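Local structure of aggregative adherence fimbrial subunit AggA (Escherichia coli O104:H4 str. C227-11, 4PH8) at residues F36-T41 with N62-Q67; P22-G27 with T32-S37; D13-I18 with D44-A49. The protein is the major subunit of aggregative adherence fimbriae type I and probably mediates bacterial attachment to host surfaces, including fibronectin. All coordinates share one frame; numbering follows the deposited sequence.

From the N terminus, the chain passes residues 13-18 and runs into strand 17-20, then reaches 22-27. After a short connection it doubles back into strand 34-41, and interaction 2 closes this short loop, which lies wholly between the two halves of interaction 3. That disulfide contact closes when helix 44-49 follows strand 34-41. Interaction 1 opens on residues 36-41, before interaction 3 has closed, and is completed at 62-67, so the two cross along the chain. Interactions 1 and 2 share Phe36 and Ser37. Together they tie strand 34-41 to strand 52-68 across the core and to strand 24-26. The centres of interactions 2 and 3 lie about 30 Å apart.

Interaction 1: F36-T41 with N62-Q67; sequences FSAKVT and NKWVLQ
Phe36 and Leu66 meet at about a right angle: the far end of the phenyl ring comes up to one branch of the leucine, with Phe36 CZ 4.2 Å from Leu66 CD2. The phenylalanine has CG anti to its carbonyl carbon (chi1 -52°), whereas Leu66 swings its CG anti to the backbone N (chi1 -170°), and both side chains set out toward the opposing strand. That reach bridges a wide gap, since the CA atoms of Phe36 and Leu66 stand 10.1 Å apart. Further along, the six-membered end of the Trp64 indole extends to the small methyl of Ala38, and Trp64 CH2 lies 4.2 Å from Ala38 CB. The neighbouring corner of the ring, Trp64 CZ3, comes within 4.3 Å of Phe36 O, obliquely and without a hydrogen bond. Strands 36-41 and 64-67 are not hydrogen-bonded neighbours. Their axes come no nearer than 11.0 Å, with 131° between the N-to-C directions, as expected where the two layers of an immunoglobulin-like beta sandwich pack face to face. All four residues that touch here are buried, close to the centre of the chain. Within that core the side chain of Trp64 also touches Ala110, Val112 and Leu130, and Phe36 packs on Met128. The other end of the indole is met by its own segment: Asn62 O sits at the ring edge, in plane, 3.7 Å from Trp64 CD1.

Interaction 2: P22-G27 with T32-S37; sequences PPQTVG and TPIGFS
Strand 24-26 belongs to the strand switch by which the first strand of an immunoglobulin-like sandwich leaves one sheet for the other. Residues 17-20 pair with strand 34-41; after Pro22 and Pro23, residues 24-26 pair instead with strand 141-155, whose place between 24-26 (parallel) and 124-138 (antiparallel) is consistent with that of a complementing donor strand. Strand 24-26 therefore faces the start of strand 34-41 without backbone bonds between them, their axes 9.5 Å apart and their directions nearly antiparallel. Side chains bridge the separation. Gln24, with CG anti to its carbonyl carbon (chi1 -71°) and the chain extended beyond, carries its amide to the backbone of Gly35. Gln24 NE2 donates to Gly35 O over 2.9 Å, close to the amide's own plane and 20° out of the carbonyl plane. The other end of the amide works through a water: this molecule donates to Gln24 OE1 at 2.7 Å and accepts from Gly35 N at 2.9 Å. Both backbone polar groups of one glycine are thus answered by a single glutamine, directly and through solvent, an arrangement that would fix the amide's rotation. Beside this, Val26 and Ile34 meet end on, Val26 CG1 lying 3.9 Å from Ile34 CD1. The second branch of the isoleucine turns to the glutamine, and Ile34 CG2 is 4.0 Å from Gln24 NE2. Phe36 also packs on Ile151 and Leu153 of strand 141-155. The Gln24 amide approaches its ring obliquely, the two planes 79° apart, and Gln24 NE2 stands 3.6 Å from both Phe36 CD1 and Phe36 CE1.

Interaction 3: D13-I18 with D44-A49; sequences DCPVTI and DQCIKA
Lys48 NZ donates to Gln45 OE1 over 2.8 Å, in the carbonyl plane and on a lone pair of the oxygen, a side-chain bond along the outside of the short helix whose Cys46 is joined to Cys14. The helix itself is held by backbone bonds such as Lys48 N to Asp44 O, 3.0 Å long. The contact proper is the disulfide. Cys14 SG and Cys46 SG are bonded at 2.0 Å, and the torsion about the bond is -95°, of left-handed sense and near the perpendicular setting expected for an unstrained bridge. Both cysteines turn their sulfur beside the backbone N and anti to the carbonyl carbon (chi1 -63° in Cys14, -73° in Cys46), with their CB atoms directed at each other's segment. This brings the two CA atoms to 5.9 Å. The one other approach within 4.5 Å comes from the following proline: Pro15 CD lies 4.3 Å from Cys46 SG, alongside the bridge. Both cysteines are buried, with Cys14 resting on Val134 and Phe136 of strand 124-138. At the start of the helix, Cys46 N is hydrogen-bonded to Ser43 OG, and Asp44 forms a salt bridge with Lys106. The covalent link thus fastens the approach to strand 17-20 to the helix that follows strand 34-41, its antiparallel partner, at one end of the sandwich. A disulfide tying the start of the first strand to the region after the second is found in many immunoglobulin-like subunits of chaperone-usher fimbriae.

Interaction 1: F36-T41 with N62-Q67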
ATOM      1  N   PHE A  36       3.642   0.535   9.751  1.00 13.61           N
ATOM      2  CA  PHE A  36       3.418   1.390   8.597  1.00 14.53           C
ATOM      3  C   PHE A  36       2.142   0.884   7.924  1.00 14.34           C
ATOM      4  O   PHE A  36       1.959  -0.316   7.769  1.00 15.94           O
ATOM      5  CB  PHE A  36       4.559   1.311   7.582  1.00 14.29           C
ATOM      6  CG  PHE A  36       5.934   1.540   8.163  1.00 15.75           C
ATOM      7  CD1 PHE A  36       6.436   2.820   8.312  1.00 15.61           C
ATOM      8  CD2 PHE A  36       6.736   0.475   8.490  1.00 16.87           C
ATOM      9  CE1 PHE A  36       7.704   3.031   8.827  1.00 19.67           C
ATOM     10  CE2 PHE A  36       8.020   0.673   9.007  1.00 15.53           C
ATOM     11  CZ  PHE A  36       8.492   1.958   9.172  1.00 19.59           C
ATOM     12  N   SER A  37       1.264   1.790   7.534  1.00 12.37           N
ATOM     13  CA  SER A  37       0.039   1.378   6.912  1.00 13.30           C
ATOM     14  C   SER A  37      -0.374   2.330   5.831  1.00 10.87           C
ATOM     15  O   SER A  37       0.082   3.475   5.769  1.00 10.53           O
ATOM     16  CB  SER A  37      -1.053   1.235   7.939  1.00 15.11           C
ATOM     17  OG  SER A  37      -1.338   2.450   8.564  1.00 13.96           O
ATOM     18  N   ALA A  38      -1.204   1.797   4.942  1.00 10.70           N
ATOM     19  CA  ALA A  38      -1.731   2.515   3.801  1.00 10.65           C
ATOM     20  C   ALA A  38      -3.219   2.198   3.670  1.00  9.51           C
ATOM     21  O   ALA A  38      -3.688   1.124   4.060  1.00 10.49           O
ATOM     22  CB  ALA A  38      -0.997   2.123   2.532  1.00 11.63           C
ATOM     23  N   LYS A  39      -3.940   3.144   3.101  1.00 10.29           N
ATOM     24  CA  LYS A  39      -5.374   3.042   2.927  1.00 11.30           C
ATOM     25  C   LYS A  39      -5.702   3.613   1.559  1.00 10.23           C
ATOM     26  O   LYS A  39      -5.166   4.647   1.172  1.00 11.08           O
ATOM     27  CB  LYS A  39      -6.065   3.829   4.066  1.00 14.72           C
ATOM     28  CG  LYS A  39      -7.489   4.274   3.844  1.00 18.88           C
ATOM     29  CD  LYS A  39      -8.085   4.946   5.079  1.00 19.95           C
ATOM     30  CE  LYS A  39      -7.512   6.318   5.436  1.00 19.56           C
ATOM     31  NZ  LYS A  39      -7.476   7.330   4.370  1.00 23.78           N
ATOM     32  N   VAL A  40      -6.570   2.924   0.821  1.00 10.50           N
ATOM     33  CA  VAL A  40      -6.934   3.333  -0.536  1.00 10.76           C
ATOM     34  C   VAL A  40      -8.457   3.365  -0.668  1.00 10.32           C
ATOM     35  O   VAL A  40      -9.161   2.480  -0.191  1.00  9.90           O
ATOM     36  CB  VAL A  40      -6.329   2.387  -1.622  1.00 12.44           C
ATOM     37  CG1 VAL A  40      -6.564   2.970  -3.005  1.00 13.72           C
ATOM     38  CG2 VAL A  40      -4.847   2.178  -1.379  1.00 14.12           C
ATOM     39  N   THR A  41      -8.964   4.399  -1.319  1.00 11.00           N
ATOM     40  CA  THR A  41     -10.390   4.488  -1.580  1.00 11.19           C
ATOM     41  C   THR A  41     -10.578   5.208  -2.901  1.00 11.58           C
ATOM     42  O   THR A  41      -9.607   5.559  -3.587  1.00 11.52           O
ATOM     43  CB  THR A  41     -11.140   5.184  -0.415  1.00 11.62           C
ATOM     44  OG1 THR A  41     -12.565   4.993  -0.551  1.00 11.30           O
ATOM     45  CG2 THR A  41     -10.794   6.657  -0.332  1.00 13.15           C
ATOM     46  N   ASN A  62       5.722  -8.131  -5.306  1.00 18.71           N
ATOM     47  CA  ASN A  62       5.062  -6.876  -4.914  1.00 18.01           C
ATOM     48  C   ASN A  62       5.058  -6.630  -3.412  1.00 17.40           C
ATOM     49  O   ASN A  62       4.239  -5.859  -2.898  1.00 17.25           O
ATOM     50  CB  ASN A  62       3.677  -6.813  -5.528  1.00 18.82           C
ATOM     51  CG  ASN A  62       3.739  -6.788  -7.045  1.00 20.37           C
ATOM     52  OD1 ASN A  62       4.374  -5.912  -7.640  1.00 24.37           O
ATOM     53  ND2 ASN A  62       3.098  -7.747  -7.678  1.00 19.55           N
ATOM     54  N   LYS A  63       6.028  -7.220  -2.719  1.00 19.00           N
ATOM     55  CA  LYS A  63       6.203  -6.960  -1.293  1.00 19.34           C
ATOM     56  C   LYS A  63       6.689  -5.520  -1.081  1.00 17.78           C
ATOM     57  O   LYS A  63       7.162  -4.860  -1.997  1.00 18.83           O
ATOM     58  CB  LYS A  63       7.127  -7.998  -0.639  1.00 22.01           C
ATOM     59  CG  LYS A  63       6.451  -9.349  -0.517  1.00 24.10           C
ATOM     60  CD  LYS A  63       7.312 -10.439   0.100  1.00 28.23           C
ATOM     61  CE  LYS A  63       6.625 -11.789  -0.081  1.00 34.87           C
ATOM     62  NZ  LYS A  63       7.429 -12.937   0.413  1.00 38.99           N
ATOM     63  N   TRP A  64       6.490  -5.008   0.119  1.00 18.15           N
ATOM     64  CA  TRP A  64       6.812  -3.620   0.398  1.00 18.17           C
ATOM     65  C   TRP A  64       8.262  -3.524   0.822  1.00 21.06           C
ATOM     66  O   TRP A  64       8.709  -4.330   1.611  1.00 22.14           O
ATOM     67  CB  TRP A  64       5.900  -3.115   1.513  1.00 16.35           C
ATOM     68  CG  TRP A  64       4.421  -3.155   1.193  1.00 15.17           C
ATOM     69  CD1 TRP A  64       3.798  -3.802   0.162  1.00 14.21           C
ATOM     70  CD2 TRP A  64       3.381  -2.536   1.958  1.00 13.53           C
ATOM     71  NE1 TRP A  64       2.432  -3.608   0.226  1.00 14.27           N
ATOM     72  CE2 TRP A  64       2.152  -2.828   1.318  1.00 12.89           C
ATOM     73  CE3 TRP A  64       3.369  -1.742   3.108  1.00 15.30           C
ATOM     74  CZ2 TRP A  64       0.927  -2.369   1.801  1.00 13.05           C
ATOM     75  CZ3 TRP A  64       2.144  -1.279   3.588  1.00 12.60           C
ATOM     76  CH2 TRP A  64       0.934  -1.606   2.930  1.00 12.11           C
ATOM     77  N   VAL A  65       9.001  -2.557   0.275  1.00 22.38           N
ATOM     78  CA  VAL A  65      10.446  -2.453   0.549  1.00 23.84           C
ATOM     79  C   VAL A  65      10.780  -1.164   1.301  1.00 24.63           C
ATOM     80  O   VAL A  65      10.583  -0.068   0.794  1.00 24.45           O
ATOM     81  CB  VAL A  65      11.275  -2.535  -0.748  1.00 27.56           C
ATOM     82  CG1 VAL A  65      12.769  -2.484  -0.445  1.00 31.17           C
ATOM     83  CG2 VAL A  65      10.920  -3.799  -1.517  1.00 28.17           C
ATOM     84  N   LEU A  66      11.283  -1.317   2.519  1.00 26.30           N
ATOM     85  CA  LEU A  66      11.803  -0.193   3.277  1.00 25.34           C
ATOM     86  C   LEU A  66      13.293  -0.080   2.948  1.00 29.40           C
ATOM     87  O   LEU A  66      14.090  -0.934   3.353  1.00 33.14           O
ATOM     88  CB  LEU A  66      11.577  -0.403   4.772  1.00 19.86           C
ATOM     89  CG  LEU A  66      11.862   0.800   5.682  1.00 27.61           C
ATOM     90  CD1 LEU A  66      10.913   1.967   5.437  1.00 28.95           C
ATOM     91  CD2 LEU A  66      11.786   0.389   7.141  1.00 30.88           C
ATOM     92  N   GLN A  67      13.647   0.988   2.232  1.00 29.29           N
ATOM     93  CA  GLN A  67      14.926   1.095   1.509  1.00 31.31           C
ATOM     94  C   GLN A  67      15.793   2.234   2.049  1.00 35.80           C
ATOM     95  O   GLN A  67      15.343   3.379   2.126  1.00 33.73           O
ATOM     96  CB  GLN A  67      14.624   1.335   0.018  1.00 34.29           C
ATOM     97  CG  GLN A  67      15.825   1.637  -0.866  1.00 36.78           C
ATOM     98  CD  GLN A  67      16.674   0.410  -1.120  1.00 38.33           C
ATOM     99  OE1 GLN A  67      16.216  -0.546  -1.746  1.00 38.56           O
ATOM    100  NE2 GLN A  67      17.913   0.423  -0.631  1.00 39.82           N
TER

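Interaction 2: P22-G27 with T32-S37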
ATOM      1  N   PRO A  22       2.134   8.903   8.649  1.00 13.97           N
ATOM      2  CA  PRO A  22       3.080   9.991   8.478  1.00 17.20           C
ATOM      3  C   PRO A  22       4.511   9.565   8.829  1.00 17.91           C
ATOM      4  O   PRO A  22       4.721   8.498   9.408  1.00 17.71           O
ATOM      5  CB  PRO A  22       2.578  11.029   9.480  1.00 17.25           C
ATOM      6  CG  PRO A  22       1.991  10.224  10.560  1.00 16.45           C
ATOM      7  CD  PRO A  22       1.313   9.086   9.859  1.00 14.42           C
ATOM      8  N   PRO A  23       5.494  10.409   8.516  1.00 17.56           N
ATOM      9  CA  PRO A  23       6.867  10.068   8.840  1.00 18.67           C
ATOM     10  C   PRO A  23       7.057   9.739  10.317  1.00 18.89           C
ATOM     11  O   PRO A  23       6.464  10.376  11.191  1.00 18.86           O
ATOM     12  CB  PRO A  23       7.621  11.341   8.477  1.00 16.41           C
ATOM     13  CG  PRO A  23       6.811  11.920   7.375  1.00 17.56           C
ATOM     14  CD  PRO A  23       5.412  11.720   7.852  1.00 18.20           C
ATOM     15  N   GLN A  24       7.885   8.737  10.576  1.00 20.44           N
ATOM     16  CA  GLN A  24       8.213   8.344  11.940  1.00 23.05           C
ATOM     17  C   GLN A  24       9.717   8.419  12.176  1.00 25.38           C
ATOM     18  O   GLN A  24      10.512   8.282  11.237  1.00 25.34           O
ATOM     19  CB  GLN A  24       7.723   6.926  12.218  1.00 24.01           C
ATOM     20  CG  GLN A  24       6.217   6.822  12.320  1.00 21.58           C
ATOM     21  CD  GLN A  24       5.752   5.386  12.438  1.00 22.41           C
ATOM     22  OE1 GLN A  24       5.420   4.919  13.525  1.00 22.78           O
ATOM     23  NE2 GLN A  24       5.745   4.671  11.315  1.00 19.61           N
ATOM     24  N   THR A  25      10.075   8.651  13.438  1.00 26.14           N
ATOM     25  CA  THR A  25      11.476   8.673  13.883  0.50 27.71           C
ATOM     26  C   THR A  25      11.625   7.732  15.065  1.00 27.13           C
ATOM     27  O   THR A  25      10.785   7.726  15.966  1.00 30.97           O
ATOM     28  CB  THR A  25      11.921  10.078  14.327  0.50 30.74           C
ATOM     29  OG1 THR A  25      10.932  10.643  15.193  0.50 30.56           O
ATOM     30  CG2 THR A  25      12.117  10.992  13.128  0.50 30.83           C
ATOM     31  N   VAL A  26      12.690   6.936  15.066  1.00 31.17           N
ATOM     32  CA  VAL A  26      12.923   5.992  16.156  1.00 33.99           C
ATOM     33  C   VAL A  26      14.418   5.885  16.436  1.00 41.07           C
ATOM     34  O   VAL A  26      15.233   6.116  15.539  1.00 36.53           O
ATOM     35  CB  VAL A  26      12.323   4.612  15.819  1.00 37.94           C
ATOM     36  CG1 VAL A  26      13.211   3.847  14.850  1.00 34.24           C
ATOM     37  CG2 VAL A  26      12.070   3.812  17.084  1.00 41.96           C
ATOM     38  N   GLY A  27      14.763   5.549  17.676  1.00 41.24           N
ATOM     39  CA  GLY A  27      16.151   5.329  18.058  1.00 42.03           C
ATOM     40  C   GLY A  27      16.642   3.972  17.587  1.00 44.41           C
ATOM     41  O   GLY A  27      15.877   3.000  17.555  1.00 42.90           O
ATOM     42  N   THR A  32      10.639  -1.731  20.061  1.00 40.10           N
ATOM     43  CA  THR A  32       9.205  -1.692  19.775  1.00 35.56           C
ATOM     44  C   THR A  32       8.973  -1.946  18.292  1.00 33.89           C
ATOM     45  O   THR A  32       9.728  -1.450  17.464  1.00 34.72           O
ATOM     46  CB  THR A  32       8.599  -0.313  20.108  1.00 36.06           C
ATOM     47  OG1 THR A  32       9.059   0.124  21.388  1.00 46.03           O
ATOM     48  CG2 THR A  32       7.067  -0.366  20.118  1.00 34.73           C
ATOM     49  N   PRO A  33       7.934  -2.731  17.952  1.00 29.43           N
ATOM     50  CA  PRO A  33       7.546  -2.859  16.566  1.00 26.40           C
ATOM     51  C   PRO A  33       7.203  -1.505  15.945  1.00 26.34           C
ATOM     52  O   PRO A  33       6.578  -0.666  16.596  1.00 26.08           O
ATOM     53  CB  PRO A  33       6.297  -3.735  16.632  1.00 26.96           C
ATOM     54  CG  PRO A  33       6.473  -4.550  17.859  1.00 30.32           C
ATOM     55  CD  PRO A  33       7.226  -3.686  18.821  1.00 29.29           C
ATOM     56  N   ILE A  34       7.632  -1.307  14.700  1.00 23.25           N
ATOM     57  CA  ILE A  34       7.343  -0.084  13.952  1.00 23.55           C
ATOM     58  C   ILE A  34       6.287  -0.433  12.910  1.00 21.80           C
ATOM     59  O   ILE A  34       6.514  -1.279  12.061  1.00 23.16           O
ATOM     60  CB  ILE A  34       8.598   0.485  13.252  1.00 22.71           C
ATOM     61  CG1 ILE A  34       9.737   0.705  14.264  1.00 24.07           C
ATOM     62  CG2 ILE A  34       8.262   1.803  12.558  1.00 24.92           C
ATOM     63  CD1 ILE A  34      11.089   0.883  13.597  1.00 29.24           C
ATOM     64  N   GLY A  35       5.127   0.207  13.005  1.00 20.66           N
ATOM     65  CA  GLY A  35       4.041  -0.023  12.050  1.00 17.55           C
ATOM     66  C   GLY A  35       3.994   1.004  10.947  1.00 16.21           C
ATOM     67  O   GLY A  35       4.246   2.194  11.178  1.00 18.00           O
ATOM     68  N   PHE A  36       3.642   0.535   9.751  1.00 13.61           N
ATOM     69  CA  PHE A  36       3.418   1.390   8.597  1.00 14.53           C
ATOM     70  C   PHE A  36       2.142   0.884   7.924  1.00 14.34           C
ATOM     71  O   PHE A  36       1.959  -0.316   7.769  1.00 15.94           O
ATOM     72  CB  PHE A  36       4.559   1.311   7.582  1.00 14.29           C
ATOM     73  CG  PHE A  36       5.934   1.540   8.163  1.00 15.75           C
ATOM     74  CD1 PHE A  36       6.436   2.820   8.312  1.00 15.61           C
ATOM     75  CD2 PHE A  36       6.736   0.475   8.490  1.00 16.87           C
ATOM     76  CE1 PHE A  36       7.704   3.031   8.827  1.00 19.67           C
ATOM     77  CE2 PHE A  36       8.020   0.673   9.007  1.00 15.53           C
ATOM     78  CZ  PHE A  36       8.492   1.958   9.172  1.00 19.59           C
ATOM     79  N   SER A  37       1.264   1.790   7.534  1.00 12.37           N
ATOM     80  CA  SER A  37       0.039   1.378   6.912  1.00 13.30           C
ATOM     81  C   SER A  37      -0.374   2.330   5.831  1.00 10.87           C
ATOM     82  O   SER A  37       0.082   3.475   5.769  1.00 10.53           O
ATOM     83  CB  SER A  37      -1.053   1.235   7.939  1.00 15.11           C
ATOM     84  OG  SER A  37      -1.338   2.450   8.564  1.00 13.96           O
TER
HETATM   85  O   HOH W   1       4.970   2.568  14.665  1.00 24.90           O

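Interaction 3: D13-I18 with D44-A49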
ATOM      1  N   ASP A  13     -13.184   9.725 -14.706  1.00 19.54           N
ATOM      2  CA  ASP A  13     -12.338   8.649 -14.237  1.00 18.95           C
ATOM      3  C   ASP A  13     -12.254   8.669 -12.722  1.00 18.09           C
ATOM      4  O   ASP A  13     -12.258   9.720 -12.081  1.00 18.87           O
ATOM      5  CB  ASP A  13     -10.960   8.735 -14.844  1.00 19.39           C
ATOM      6  CG  ASP A  13     -10.952   8.439 -16.327  1.00 24.09           C
ATOM      7  OD1 ASP A  13     -11.937   7.843 -16.852  1.00 24.46           O
ATOM      8  OD2 ASP A  13      -9.940   8.824 -16.961  1.00 26.19           O
ATOM      9  N   CYS A  14     -12.220   7.479 -12.159  1.00 16.29           N
ATOM     10  CA  CYS A  14     -12.247   7.322 -10.721  1.00 15.55           C
ATOM     11  C   CYS A  14     -10.974   7.854 -10.120  1.00 14.64           C
ATOM     12  O   CYS A  14      -9.906   7.609 -10.645  1.00 15.77           O
ATOM     13  CB  CYS A  14     -12.417   5.843 -10.380  1.00 16.04           C
ATOM     14  SG  CYS A  14     -13.997   5.252 -10.990  1.00 17.43           S
ATOM     15  N   PRO A  15     -11.085   8.602  -9.026  1.00 13.87           N
ATOM     16  CA  PRO A  15      -9.858   8.964  -8.322  1.00 15.18           C
ATOM     17  C   PRO A  15      -9.281   7.766  -7.591  1.00 14.98           C
ATOM     18  O   PRO A  15     -10.019   6.850  -7.216  1.00 16.57           O
ATOM     19  CB  PRO A  15     -10.323   9.987  -7.303  1.00 16.24           C
ATOM     20  CG  PRO A  15     -11.758   9.723  -7.113  1.00 18.02           C
ATOM     21  CD  PRO A  15     -12.292   9.122  -8.366  1.00 17.57           C
ATOM     22  N   VAL A  16      -7.971   7.787  -7.395  1.00 14.36           N
ATOM     23  CA  VAL A  16      -7.315   6.828  -6.497  1.00 15.63           C
ATOM     24  C   VAL A  16      -6.742   7.637  -5.346  1.00 13.40           C
ATOM     25  O   VAL A  16      -5.859   8.458  -5.526  1.00 17.71           O
ATOM     26  CB  VAL A  16      -6.282   5.923  -7.207  1.00 19.26           C
ATOM     27  CG1 VAL A  16      -5.370   6.699  -8.126  1.00 19.80           C
ATOM     28  CG2 VAL A  16      -5.496   5.093  -6.194  1.00 19.87           C
ATOM     29  N   THR A  17      -7.309   7.420  -4.174  1.00 13.95           N
ATOM     30  CA  THR A  17      -7.069   8.237  -3.004  1.00 16.04           C
ATOM     31  C   THR A  17      -6.354   7.369  -1.983  1.00 15.90           C
ATOM     32  O   THR A  17      -6.954   6.477  -1.388  1.00 17.66           O
ATOM     33  CB  THR A  17      -8.409   8.752  -2.451  1.00 18.44           C
ATOM     34  OG1 THR A  17      -9.149   9.395  -3.511  1.00 24.12           O
ATOM     35  CG2 THR A  17      -8.191   9.740  -1.327  1.00 22.29           C
ATOM     36  N   ILE A  18      -5.065   7.619  -1.822  1.00 14.91           N
ATOM     37  CA  ILE A  18      -4.226   6.871  -0.867  1.00 13.48           C
ATOM     38  C   ILE A  18      -3.752   7.791   0.245  1.00 13.71           C
ATOM     39  O   ILE A  18      -3.356   8.934   0.001  1.00 16.95           O
ATOM     40  CB  ILE A  18      -3.021   6.156  -1.548  1.00 15.91           C
ATOM     41  CG1 ILE A  18      -2.097   5.480  -0.525  1.00 14.68           C
ATOM     42  CG2 ILE A  18      -2.198   7.114  -2.399  1.00 17.76           C
ATOM     43  CD1 ILE A  18      -1.135   4.484  -1.129  1.00 15.18           C
ATOM     44  N   ASP A  44     -17.556   8.064  -4.108  1.00 16.02           N
ATOM     45  CA  ASP A  44     -18.807   7.340  -3.860  1.00 17.18           C
ATOM     46  C   ASP A  44     -19.422   6.836  -5.169  1.00 15.34           C
ATOM     47  O   ASP A  44     -19.893   5.717  -5.229  1.00 16.12           O
ATOM     48  CB  ASP A  44     -19.810   8.215  -3.126  1.00 20.35           C
ATOM     49  CG  ASP A  44     -19.451   8.424  -1.660  1.00 23.31           C
ATOM     50  OD1 ASP A  44     -18.548   7.738  -1.120  1.00 23.70           O
ATOM     51  OD2 ASP A  44     -20.091   9.282  -1.031  1.00 29.10           O
ATOM     52  N   GLN A  45     -19.380   7.644  -6.221  1.00 15.94           N
ATOM     53  CA  GLN A  45     -19.920   7.199  -7.509  1.00 17.68           C
ATOM     54  C   GLN A  45     -19.150   6.015  -8.074  1.00 15.87           C
ATOM     55  O   GLN A  45     -19.745   5.079  -8.593  1.00 16.80           O
ATOM     56  CB  GLN A  45     -19.989   8.346  -8.514  1.00 21.34           C
ATOM     57  CG  GLN A  45     -21.119   9.327  -8.224  1.00 24.85           C
ATOM     58  CD  GLN A  45     -22.469   8.648  -8.029  1.00 28.11           C
ATOM     59  OE1 GLN A  45     -22.945   8.509  -6.900  1.00 33.63           O
ATOM     60  NE2 GLN A  45     -23.085   8.214  -9.124  1.00 26.51           N
ATOM     61  N   CYS A  46     -17.834   6.016  -7.927  1.00 15.26           N
ATOM     62  CA  CYS A  46     -17.038   4.886  -8.396  1.00 14.11           C
ATOM     63  C   CYS A  46     -17.276   3.610  -7.591  1.00 14.55           C
ATOM     64  O   CYS A  46     -17.228   2.507  -8.151  1.00 15.04           O
ATOM     65  CB  CYS A  46     -15.562   5.239  -8.421  1.00 15.15           C
ATOM     66  SG  CYS A  46     -15.226   6.354  -9.776  1.00 18.42           S
ATOM     67  N   ILE A  47     -17.563   3.763  -6.303  1.00 14.96           N
ATOM     68  CA  ILE A  47     -17.908   2.614  -5.471  1.00 15.39           C
ATOM     69  C   ILE A  47     -19.252   2.033  -5.920  1.00 16.65           C
ATOM     70  O   ILE A  47     -19.409   0.822  -6.040  1.00 19.07           O
ATOM     71  CB  ILE A  47     -17.890   2.980  -3.969  1.00 14.94           C
ATOM     72  CG1 ILE A  47     -16.447   3.277  -3.565  1.00 14.08           C
ATOM     73  CG2 ILE A  47     -18.417   1.838  -3.134  1.00 15.39           C
ATOM     74  CD1 ILE A  47     -16.288   3.896  -2.203  1.00 14.86           C
ATOM     75  N   LYS A  48     -20.204   2.902  -6.207  1.00 15.85           N
ATOM     76  CA  LYS A  48     -21.499   2.451  -6.689  1.00 18.13           C
ATOM     77  C   LYS A  48     -21.351   1.722  -8.018  1.00 18.67           C
ATOM     78  O   LYS A  48     -22.098   0.802  -8.312  1.00 20.55           O
ATOM     79  CB  LYS A  48     -22.440   3.628  -6.862  1.00 22.36           C
ATOM     80  CG  LYS A  48     -22.900   4.258  -5.563  1.00 24.97           C
ATOM     81  CD  LYS A  48     -24.078   5.158  -5.866  1.00 30.81           C
ATOM     82  CE  LYS A  48     -24.143   6.379  -4.987  1.00 32.68           C
ATOM     83  NZ  LYS A  48     -25.083   7.358  -5.607  1.00 33.96           N
ATOM     84  N   ALA A  49     -20.371   2.149  -8.807  1.00 18.68           N
ATOM     85  CA  ALA A  49     -20.140   1.582 -10.133  1.00 20.88           C
ATOM     86  C   ALA A  49     -19.398   0.245 -10.120  1.00 22.39           C
ATOM     87  O   ALA A  49     -19.371  -0.451 -11.140  1.00 32.95           O
ATOM     88  CB  ALA A  49     -19.386   2.585 -10.993  1.00 23.97           C
TER